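Local structure of protelomerase (Agrobacterium tumefaciens, 4F43) at residues 6-11 / 80-85; 139-144 / 157-162; 47-52 / 87-92; 162-167 / 178-183. The protein acts as a telomere resolvase, probably cutting replicated telomere DNA and rejoining its strands to leave the covalently closed hairpin ends of the linear chromosome. The protein carries 1 engineered substitution. One frame throughout, in Å; residues are numbered along the deposited sequence.

How the contacts relate
Contacts 1 and 3 lie in the all-helical N-terminal part of the chain, while contacts 2 and 4 belong to the telomere-resolvase catalytic domain; the centres of contacts 3 and 4 are about 44 Å apart. Contact 2 is buried and joins two helices through an aromatic ring, without a hydrogen bond between its segments. Contact 4 shares Ala162 with it and continues into a sheet, with an aromatic cluster on one face and a weak Glu163-Asn181 bond at the rim. The N-terminal pair is partly buried: in contact 1 a carboxylate meets a helix start, whereas contact 3 packs methionines. These two meet where Leu90 rests on Gly84, Asp85 and Arg80.

Contact 1. Residues 6-11 / 80-85; sequences GVATSI and REAFGD
Glu81 and Ser10 carry the polar half of this contact, which sets the end of helix 65-82 against the start of helix 9-18. Glu81 OE1 takes two bonds from one residue: Ser10 OG at 2.7 Å and Ser10 N at 3.2 Å. Both arrive on the syn side of the oxygen but from opposite faces of the carboxylate plane. With CG anti to the backbone N (chi1 -178°) and the rest of the chain extended, the glutamate spans the gap at full length. Ser10 N belongs to the first turn of its helix, behind Ala8 at the N-cap.

Water forms a second link, accepting from Val7 N at 3.0 Å and giving a weak bond to Ala82 O. That carbonyl also receives a CA-H...O contact from Gly6 CA, at 3.3 Å.

The apolar contacts are slighter. Ala82 CB lies 4.4 Å from Ala8 CB and also packs on the backbone at Val7 N, 3.6 Å away, and Gly6 CA lies over one face of the Phe83 ring. Phe83 and Ala82 also touch helix 28-40 at Ile37.

A carboxylate held by an N-H of the first helical turn is probably stabilised in its charged form, and would interact favourably with the positive end of the helix dipole.

Contact 2. Residues 139-144 / 157-162; sequences DPLMIG and EVFTQA
Pro140 O accepts from Gly144 N at 2.9 Å, an ordinary helical bond in the first turn of helix 140-151, and the same carbonyl lies at the edge of the Phe159 ring. The arrangement is a helix-helix packing within the telomere-resolvase catalytic domain. Helix 140-151 and helix 155-161 follow one another in the chain, and the segments considered here run at 129° to each other with axes 10.5 Å apart. No hydrogen bond joins the two, so the contact rests on the ring and on the lack of a side chain opposite it.

Phe159 spans most of the gap. Its CG stands anti to the carbonyl carbon (chi1 -71°), which sends the ring out from its own helix to the backbone of the facing turn, at Gly144. CE1 comes within 3.7 Å of Gly144 CA; as glycine carries no side chain, the ring can settle directly against the main chain. Leu141 O meets the ring at its edge, near the plane, 4.0 Å from CZ. Leu141 CD1 approaches the same CZ, the two side chains meeting at a slant.

Around this pair the helices 230-248 and 220-225 close in: Leu241 touches both Leu141 and Phe159, and Trp225 meets the Phe159 ring edge-to-face. With these neighbours the ring is buried. Beside it, Val158 points toward the glycine, and its CG1, anti to the backbone N, lies 3.8 Å from Gly144 O.

Contact 3. Residues 47-52 / 87-92; sequences QDMQAL and HPMLKI
Met49 and Ile92 form the centre of a packing between helix 46-59 and the short, weakly bonded helix at 89-92, whose entry is capped by the side chain of His87. The contact belongs to the helical N-terminal part of the protein.

Apolar contacts predominate. Met49 CB is touched by Met89 SD at 3.6 Å and by Ile92 CD1 at 3.7 Å, the side chains of Met49 and Ile92 crossing at about a right angle. Beyond CB the Met49 chain runs straight out (chi2 -178°), carrying its sulfur past Pro88 CB to His87. Met89 instead bends at chi2, which brings its methyl back over the main chain of helix 46-59. There CE lies 3.2 Å from Met49 O, a close approach that the polarised S-methyl group may make tolerable. Trp53 of the same helix and Phe36 of helix 28-40 also touch Met89.

Sulfur and ring meet as well: Met49 SD stands 5.1 Å from the centroid of the His87 ring, obliquely, and Met49 CE comes within 3.6 Å of His87 CE1.

The polar interactions are few. Gln50 slants across Ile92, OE1 reaching CG2 at 3.2 Å, while its NE2 is hydrogen-bonded to Asp54 OD2. Within 87-92 the imidazole fixes the start of the turn: Met89 N donates to His87 ND1 at 3.1 Å, in the plane of the ring.

Contact 4. Residues 162-167 / 178-183; sequences AEFSPA and ILFNGQ
Phe164, Ile178 and Phe180 meet at the apolar centre of this contact. Ile178 CD1 touches Phe164 CD1 at 3.5 Å, the two side chains meeting at an angle. Phe164 and Phe180 lie side by side and point the same way, CE1 of the first 3.5 Å from CD1 of the second, with their ring planes tilted by 31°. Ala162 CB sits at the edge of the Phe180 ring. Outside the two segments, Tyr213 meets Phe164 edge-to-face and Arg153 forms a cation-pi contact with Phe180.

This cluster lies against one side of an antiparallel pair of inner strands, 165-167 and 178-180, in the four-stranded sheet of the catalytic domain; strand 198-201 flanks 177-180. Leu179 N donates to Ser165 O at 2.8 Å, while the return bond from Ser165 N to Leu179 O is weak. Leu179 O is also approached by Phe164 CA, at 3.2 Å.

Leu179 and Ser165 share the other side. Ser165 OG, turned between its backbone N and carbonyl carbon (chi1 50°), lies 3.2 Å from Leu179 CB, and Leu179 CD2 reaches Ala167 CB.

At the rim, Glu163 and Asn181 run alongside each other, their carboxylate and amide planes almost perpendicular. Asn181 ND2 gives a weak hydrogen bond to Glu163 OE2, at 3.3 Å.

Contact 1. Residues 6-11 / 80-85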
# COMPACT_ATOMS: atom_id res chain seq x y z
N GLY A 6 -25.15 -11.77 -14.99
CA GLY A 6 -24.06 -11.91 -14.04
C GLY A 6 -24.38 -11.33 -12.68
O GLY A 6 -25.31 -10.55 -12.52
N VAL A 7 -23.58 -11.72 -11.69
CA VAL A 7 -23.76 -11.24 -10.32
C VAL A 7 -22.42 -11.02 -9.62
O VAL A 7 -21.58 -11.92 -9.55
CB VAL A 7 -24.64 -12.21 -9.50
CG1 VAL A 7 -24.23 -13.66 -9.74
CG2 VAL A 7 -24.58 -11.87 -8.02
N ALA A 8 -22.22 -9.81 -9.11
CA ALA A 8 -21.02 -9.48 -8.35
C ALA A 8 -21.20 -9.93 -6.91
O ALA A 8 -21.69 -9.17 -6.07
CB ALA A 8 -20.73 -8.00 -8.43
N THR A 9 -20.80 -11.16 -6.62
CA THR A 9 -21.04 -11.79 -5.33
C THR A 9 -20.39 -11.04 -4.17
O THR A 9 -20.88 -11.10 -3.04
CB THR A 9 -20.55 -13.25 -5.32
OG1 THR A 9 -20.69 -13.82 -6.62
CG2 THR A 9 -21.36 -14.08 -4.32
N SER A 10 -19.29 -10.35 -4.45
CA SER A 10 -18.57 -9.60 -3.42
C SER A 10 -19.47 -8.53 -2.80
O SER A 10 -19.67 -8.50 -1.58
CB SER A 10 -17.33 -8.95 -4.03
OG SER A 10 -16.49 -9.91 -4.64
N ILE A 11 -20.00 -7.66 -3.65
CA ILE A 11 -20.87 -6.57 -3.21
C ILE A 11 -22.09 -7.12 -2.47
O ILE A 11 -22.45 -6.64 -1.40
CB ILE A 11 -21.36 -5.74 -4.40
CG1 ILE A 11 -20.23 -5.52 -5.41
CG2 ILE A 11 -21.94 -4.41 -3.92
CD1 ILE A 11 -19.08 -4.70 -4.87
N ARG A 80 -16.21 -6.83 -14.19
CA ARG A 80 -15.31 -7.94 -14.49
C ARG A 80 -15.70 -9.19 -13.71
O ARG A 80 -15.60 -10.31 -14.23
CB ARG A 80 -13.86 -7.57 -14.18
CG ARG A 80 -13.28 -6.51 -15.10
CD ARG A 80 -11.81 -6.28 -14.78
NE ARG A 80 -11.22 -5.23 -15.61
CZ ARG A 80 -10.59 -5.46 -16.76
NH1 ARG A 80 -10.08 -4.44 -17.45
NH2 ARG A 80 -10.46 -6.70 -17.21
N GLU A 81 -16.14 -9.00 -12.47
CA GLU A 81 -16.54 -10.12 -11.63
C GLU A 81 -17.85 -10.74 -12.09
O GLU A 81 -18.00 -11.96 -12.12
CB GLU A 81 -16.65 -9.68 -10.17
CG GLU A 81 -17.02 -10.80 -9.21
CD GLU A 81 -17.24 -10.31 -7.79
OE1 GLU A 81 -17.31 -11.15 -6.87
OE2 GLU A 81 -17.35 -9.08 -7.60
N ALA A 82 -18.80 -9.89 -12.46
CA ALA A 82 -20.14 -10.34 -12.82
C ALA A 82 -20.22 -10.97 -14.21
O ALA A 82 -20.76 -12.06 -14.37
CB ALA A 82 -21.14 -9.20 -12.69
N PHE A 83 -19.69 -10.28 -15.21
CA PHE A 83 -19.82 -10.72 -16.59
C PHE A 83 -18.53 -11.29 -17.17
O PHE A 83 -18.49 -12.45 -17.58
CB PHE A 83 -20.34 -9.57 -17.46
CG PHE A 83 -21.61 -8.96 -16.96
CD1 PHE A 83 -22.84 -9.49 -17.31
CD2 PHE A 83 -21.58 -7.86 -16.11
CE1 PHE A 83 -24.02 -8.94 -16.84
CE2 PHE A 83 -22.75 -7.30 -15.64
CZ PHE A 83 -23.97 -7.84 -16.00
N GLY A 84 -17.48 -10.47 -17.20
CA GLY A 84 -16.20 -10.93 -17.70
C GLY A 84 -15.35 -9.82 -18.28
O GLY A 84 -15.69 -8.64 -18.19
N ASP A 85 -14.23 -10.20 -18.89
CA ASP A 85 -13.30 -9.25 -19.48
C ASP A 85 -13.61 -9.00 -20.95
O ASP A 85 -12.79 -8.43 -21.67
CB ASP A 85 -11.86 -9.77 -19.34
CG ASP A 85 -11.46 -10.02 -17.90
OD1 ASP A 85 -11.84 -9.21 -17.03
OD2 ASP A 85 -10.76 -11.02 -17.65
O HOH W 1 -22.03 -14.24 -12.23

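Contact 2. Residues 139-144 / 157-162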
# COMPACT_ATOMS: atom_id res chain seq x y z
N ASP A 139 2.47 -7.72 22.10
CA ASP A 139 1.29 -7.31 21.36
C ASP A 139 1.59 -7.35 19.87
O ASP A 139 2.42 -6.57 19.38
CB ASP A 139 0.85 -5.91 21.79
CG ASP A 139 -0.38 -5.43 21.05
OD1 ASP A 139 -1.21 -6.27 20.65
OD2 ASP A 139 -0.53 -4.20 20.88
N PRO A 140 0.93 -8.26 19.13
CA PRO A 140 1.18 -8.50 17.70
C PRO A 140 1.12 -7.23 16.85
O PRO A 140 1.84 -7.13 15.86
CB PRO A 140 0.05 -9.45 17.31
CG PRO A 140 -0.28 -10.17 18.57
CD PRO A 140 -0.12 -9.15 19.66
N LEU A 141 0.27 -6.28 17.24
CA LEU A 141 0.18 -5.00 16.56
C LEU A 141 1.51 -4.25 16.65
O LEU A 141 2.03 -3.77 15.64
CB LEU A 141 -0.94 -4.16 17.16
CG LEU A 141 -1.21 -2.80 16.49
CD1 LEU A 141 -1.81 -3.00 15.11
CD2 LEU A 141 -2.12 -1.95 17.36
N MET A 142 2.04 -4.16 17.87
CA MET A 142 3.30 -3.49 18.12
C MET A 142 4.44 -4.15 17.35
O MET A 142 5.25 -3.46 16.72
CB MET A 142 3.62 -3.48 19.61
CG MET A 142 2.62 -2.71 20.47
SD MET A 142 2.48 -0.98 19.99
CE MET A 142 1.45 -0.35 21.31
N ILE A 143 4.49 -5.48 17.40
CA ILE A 143 5.48 -6.24 16.65
C ILE A 143 5.37 -5.93 15.17
O ILE A 143 6.37 -5.82 14.46
CB ILE A 143 5.29 -7.76 16.86
CG1 ILE A 143 5.31 -8.11 18.35
CG2 ILE A 143 6.37 -8.54 16.12
CD1 ILE A 143 5.17 -9.59 18.63
N GLY A 144 4.13 -5.77 14.70
CA GLY A 144 3.88 -5.39 13.32
C GLY A 144 4.46 -4.03 12.98
O GLY A 144 5.14 -3.88 11.97
N GLU A 157 1.58 -6.22 3.51
CA GLU A 157 2.59 -7.26 3.38
C GLU A 157 2.96 -7.82 4.75
O GLU A 157 2.94 -9.04 4.96
CB GLU A 157 3.84 -6.71 2.69
CG GLU A 157 3.61 -6.20 1.29
CD GLU A 157 4.81 -5.45 0.73
OE1 GLU A 157 5.70 -5.10 1.53
OE2 GLU A 157 4.86 -5.23 -0.50
N VAL A 158 3.30 -6.93 5.68
CA VAL A 158 3.72 -7.32 7.02
C VAL A 158 2.67 -8.13 7.76
O VAL A 158 2.94 -9.24 8.23
CB VAL A 158 4.08 -6.08 7.88
CG1 VAL A 158 4.28 -6.48 9.33
CG2 VAL A 158 5.33 -5.39 7.34
N PHE A 159 1.47 -7.58 7.87
CA PHE A 159 0.41 -8.20 8.67
C PHE A 159 -0.24 -9.41 8.01
O PHE A 159 -0.71 -10.32 8.70
CB PHE A 159 -0.67 -7.18 9.04
CG PHE A 159 -0.22 -6.16 10.05
CD1 PHE A 159 -0.06 -6.50 11.38
CD2 PHE A 159 0.02 -4.85 9.67
CE1 PHE A 159 0.34 -5.57 12.31
CE2 PHE A 159 0.42 -3.91 10.60
CZ PHE A 159 0.58 -4.27 11.92
N THR A 160 -0.28 -9.44 6.68
CA THR A 160 -1.09 -10.45 6.00
C THR A 160 -0.33 -11.52 5.20
O THR A 160 -0.77 -12.67 5.14
CB THR A 160 -2.15 -9.81 5.09
OG1 THR A 160 -1.52 -9.17 3.98
CG2 THR A 160 -2.98 -8.79 5.86
N GLN A 161 0.79 -11.16 4.58
CA GLN A 161 1.40 -12.08 3.61
C GLN A 161 2.92 -12.00 3.46
O GLN A 161 3.45 -12.23 2.37
CB GLN A 161 0.74 -11.90 2.24
CG GLN A 161 0.78 -10.47 1.72
CD GLN A 161 0.01 -10.30 0.43
OE1 GLN A 161 -0.81 -11.15 0.07
NE2 GLN A 161 0.26 -9.20 -0.27
N ALA A 162 3.62 -11.68 4.54
CA ALA A 162 5.08 -11.64 4.50
C ALA A 162 5.69 -13.00 4.84
O ALA A 162 5.15 -13.74 5.67
CB ALA A 162 5.62 -10.57 5.43

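Contact 3. Residues 47-52 / 87-92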
# COMPACT_ATOMS: atom_id res chain seq x y z
N GLN A 47 -26.46 1.52 -26.47
CA GLN A 47 -26.95 2.87 -26.22
C GLN A 47 -27.52 2.96 -24.81
O GLN A 47 -27.36 3.97 -24.12
CB GLN A 47 -28.03 3.25 -27.23
CG GLN A 47 -27.62 3.04 -28.68
CD GLN A 47 -28.71 3.43 -29.65
OE1 GLN A 47 -29.30 4.51 -29.55
NE2 GLN A 47 -29.00 2.55 -30.61
N ASP A 48 -28.20 1.89 -24.38
CA ASP A 48 -28.77 1.83 -23.05
C ASP A 48 -27.70 1.61 -22.00
O ASP A 48 -27.82 2.07 -20.86
CB ASP A 48 -29.84 0.74 -22.96
CG ASP A 48 -31.07 1.06 -23.81
OD1 ASP A 48 -31.12 0.60 -24.97
OD2 ASP A 48 -31.96 1.77 -23.31
N MET A 49 -26.64 0.89 -22.38
CA MET A 49 -25.47 0.76 -21.52
C MET A 49 -24.89 2.15 -21.29
O MET A 49 -24.61 2.54 -20.15
CB MET A 49 -24.41 -0.12 -22.18
CG MET A 49 -24.84 -1.55 -22.44
SD MET A 49 -23.51 -2.52 -23.17
CE MET A 49 -24.31 -4.11 -23.38
N GLN A 50 -24.73 2.88 -22.38
CA GLN A 50 -24.17 4.22 -22.34
C GLN A 50 -25.04 5.15 -21.49
O GLN A 50 -24.53 6.00 -20.77
CB GLN A 50 -24.03 4.79 -23.75
CG GLN A 50 -23.27 6.11 -23.81
CD GLN A 50 -21.79 5.94 -23.53
OE1 GLN A 50 -21.15 5.03 -24.06
NE2 GLN A 50 -21.24 6.82 -22.71
N ALA A 51 -26.36 4.99 -21.59
CA ALA A 51 -27.28 5.80 -20.81
C ALA A 51 -27.17 5.48 -19.32
O ALA A 51 -27.14 6.38 -18.47
CB ALA A 51 -28.71 5.59 -21.29
N LEU A 52 -27.11 4.19 -19.01
CA LEU A 52 -26.97 3.72 -17.64
C LEU A 52 -25.70 4.28 -17.01
O LEU A 52 -25.72 4.82 -15.90
CB LEU A 52 -26.94 2.19 -17.61
CG LEU A 52 -27.10 1.47 -16.27
CD1 LEU A 52 -28.45 1.78 -15.65
CD2 LEU A 52 -26.91 -0.03 -16.44
N HIS A 87 -16.95 -7.93 -21.91
CA HIS A 87 -18.16 -7.13 -21.98
C HIS A 87 -17.87 -5.72 -22.50
O HIS A 87 -16.91 -5.09 -22.06
CB HIS A 87 -18.84 -7.08 -20.61
CG HIS A 87 -20.31 -6.80 -20.68
ND1 HIS A 87 -20.83 -5.54 -20.85
CD2 HIS A 87 -21.38 -7.63 -20.61
CE1 HIS A 87 -22.14 -5.60 -20.88
NE2 HIS A 87 -22.50 -6.86 -20.73
N PRO A 88 -18.71 -5.23 -23.42
CA PRO A 88 -18.56 -3.91 -24.05
C PRO A 88 -18.65 -2.77 -23.04
O PRO A 88 -18.15 -1.68 -23.30
CB PRO A 88 -19.74 -3.85 -25.02
CG PRO A 88 -20.09 -5.27 -25.29
CD PRO A 88 -19.85 -5.98 -24.00
N MET A 89 -19.29 -3.03 -21.90
CA MET A 89 -19.46 -2.01 -20.87
C MET A 89 -18.12 -1.55 -20.33
O MET A 89 -17.98 -0.42 -19.85
CB MET A 89 -20.32 -2.55 -19.73
CG MET A 89 -20.89 -1.48 -18.84
SD MET A 89 -21.73 -0.23 -19.82
CE MET A 89 -22.58 0.68 -18.55
N LEU A 90 -17.12 -2.43 -20.41
CA LEU A 90 -15.77 -2.11 -19.96
C LEU A 90 -15.15 -1.02 -20.83
O LEU A 90 -14.24 -0.31 -20.39
CB LEU A 90 -14.89 -3.37 -19.99
CG LEU A 90 -15.28 -4.47 -19.02
CD1 LEU A 90 -14.42 -5.71 -19.23
CD2 LEU A 90 -15.15 -3.97 -17.59
N LYS A 91 -15.65 -0.88 -22.05
CA LYS A 91 -15.18 0.16 -22.95
C LYS A 91 -16.04 1.41 -22.77
O LYS A 91 -15.70 2.49 -23.24
CB LYS A 91 -15.23 -0.31 -24.40
CG LYS A 91 -14.72 -1.72 -24.62
CD LYS A 91 -13.31 -1.90 -24.08
CE LYS A 91 -12.90 -3.36 -24.09
NZ LYS A 91 -11.57 -3.58 -23.45
N ILE A 92 -17.17 1.23 -22.09
CA ILE A 92 -18.09 2.32 -21.83
C ILE A 92 -17.89 2.86 -20.42
O ILE A 92 -17.78 4.07 -20.21
CB ILE A 92 -19.55 1.87 -22.00
CG1 ILE A 92 -19.80 1.40 -23.43
CG2 ILE A 92 -20.50 3.00 -21.62
CD1 ILE A 92 -21.20 0.89 -23.67

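Contact 4. Residues 162-167 / 178-183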
# COMPACT_ATOMS: atom_id res chain seq x y z
N ALA A 162 3.62 -11.68 4.54
CA ALA A 162 5.08 -11.64 4.50
C ALA A 162 5.69 -13.00 4.84
O ALA A 162 5.15 -13.74 5.67
CB ALA A 162 5.62 -10.57 5.43
N GLU A 163 6.80 -13.33 4.19
CA GLU A 163 7.52 -14.57 4.47
C GLU A 163 9.01 -14.29 4.59
O GLU A 163 9.76 -14.45 3.63
CB GLU A 163 7.28 -15.61 3.38
CG GLU A 163 5.83 -15.96 3.13
CD GLU A 163 5.62 -16.70 1.83
OE1 GLU A 163 4.46 -16.87 1.41
OE2 GLU A 163 6.63 -17.11 1.21
N PHE A 164 9.44 -13.87 5.78
CA PHE A 164 10.84 -13.55 6.01
C PHE A 164 11.65 -14.80 6.31
O PHE A 164 11.26 -15.63 7.13
CB PHE A 164 10.99 -12.53 7.14
CG PHE A 164 10.18 -11.28 6.94
CD1 PHE A 164 10.47 -10.42 5.89
CD2 PHE A 164 9.14 -10.97 7.79
CE1 PHE A 164 9.73 -9.27 5.70
CE2 PHE A 164 8.40 -9.82 7.61
CZ PHE A 164 8.69 -8.97 6.56
N SER A 165 12.79 -14.94 5.65
CA SER A 165 13.64 -16.11 5.79
C SER A 165 15.12 -15.71 5.81
O SER A 165 15.49 -14.68 5.24
CB SER A 165 13.35 -17.11 4.66
OG SER A 165 13.39 -16.48 3.40
N PRO A 166 15.97 -16.52 6.46
CA PRO A 166 17.39 -16.19 6.61
C PRO A 166 18.14 -16.06 5.29
O PRO A 166 17.99 -16.90 4.40
CB PRO A 166 17.95 -17.38 7.41
CG PRO A 166 16.96 -18.48 7.20
CD PRO A 166 15.64 -17.80 7.12
N ALA A 167 18.93 -15.00 5.17
CA ALA A 167 19.73 -14.76 3.97
C ALA A 167 21.19 -15.12 4.22
O ALA A 167 21.80 -14.62 5.16
CB ALA A 167 19.61 -13.30 3.55
N ILE A 178 17.73 -9.91 5.16
CA ILE A 178 16.88 -11.09 5.16
C ILE A 178 16.24 -11.29 3.79
O ILE A 178 16.48 -10.52 2.87
CB ILE A 178 15.76 -10.98 6.22
CG1 ILE A 178 14.82 -9.83 5.88
CG2 ILE A 178 16.35 -10.82 7.61
CD1 ILE A 178 13.72 -9.62 6.91
N LEU A 179 15.42 -12.34 3.66
CA LEU A 179 14.69 -12.59 2.43
C LEU A 179 13.21 -12.24 2.61
O LEU A 179 12.72 -12.21 3.74
CB LEU A 179 14.84 -14.05 1.99
CG LEU A 179 16.28 -14.56 1.81
CD1 LEU A 179 16.27 -16.00 1.34
CD2 LEU A 179 17.04 -13.67 0.83
N PHE A 180 12.51 -11.98 1.51
CA PHE A 180 11.13 -11.52 1.59
C PHE A 180 10.23 -12.08 0.49
O PHE A 180 10.66 -12.28 -0.65
CB PHE A 180 11.10 -9.99 1.58
CG PHE A 180 9.73 -9.41 1.35
CD1 PHE A 180 8.76 -9.49 2.34
CD2 PHE A 180 9.41 -8.79 0.15
CE1 PHE A 180 7.49 -8.97 2.13
CE2 PHE A 180 8.15 -8.26 -0.06
CZ PHE A 180 7.19 -8.35 0.92
N ASN A 181 8.97 -12.32 0.85
CA ASN A 181 7.96 -12.81 -0.08
C ASN A 181 6.58 -12.72 0.57
O ASN A 181 6.41 -13.13 1.72
CB ASN A 181 8.25 -14.26 -0.47
CG ASN A 181 7.61 -14.65 -1.79
OD1 ASN A 181 7.59 -13.86 -2.74
ND2 ASN A 181 7.10 -15.87 -1.86
N GLY A 182 5.60 -12.17 -0.13
CA GLY A 182 5.79 -11.62 -1.46
C GLY A 182 5.28 -10.20 -1.59
O GLY A 182 4.52 -9.72 -0.74
N GLN A 183 5.70 -9.53 -2.65
CA GLN A 183 5.36 -8.13 -2.88
C GLN A 183 3.87 -7.94 -3.12
O GLN A 183 3.18 -8.86 -3.57
CB GLN A 183 6.16 -7.59 -4.06
CG GLN A 183 6.09 -6.08 -4.27
CD GLN A 183 7.02 -5.31 -3.35
OE1 GLN A 183 7.37 -5.77 -2.26
NE2 GLN A 183 7.44 -4.12 -3.78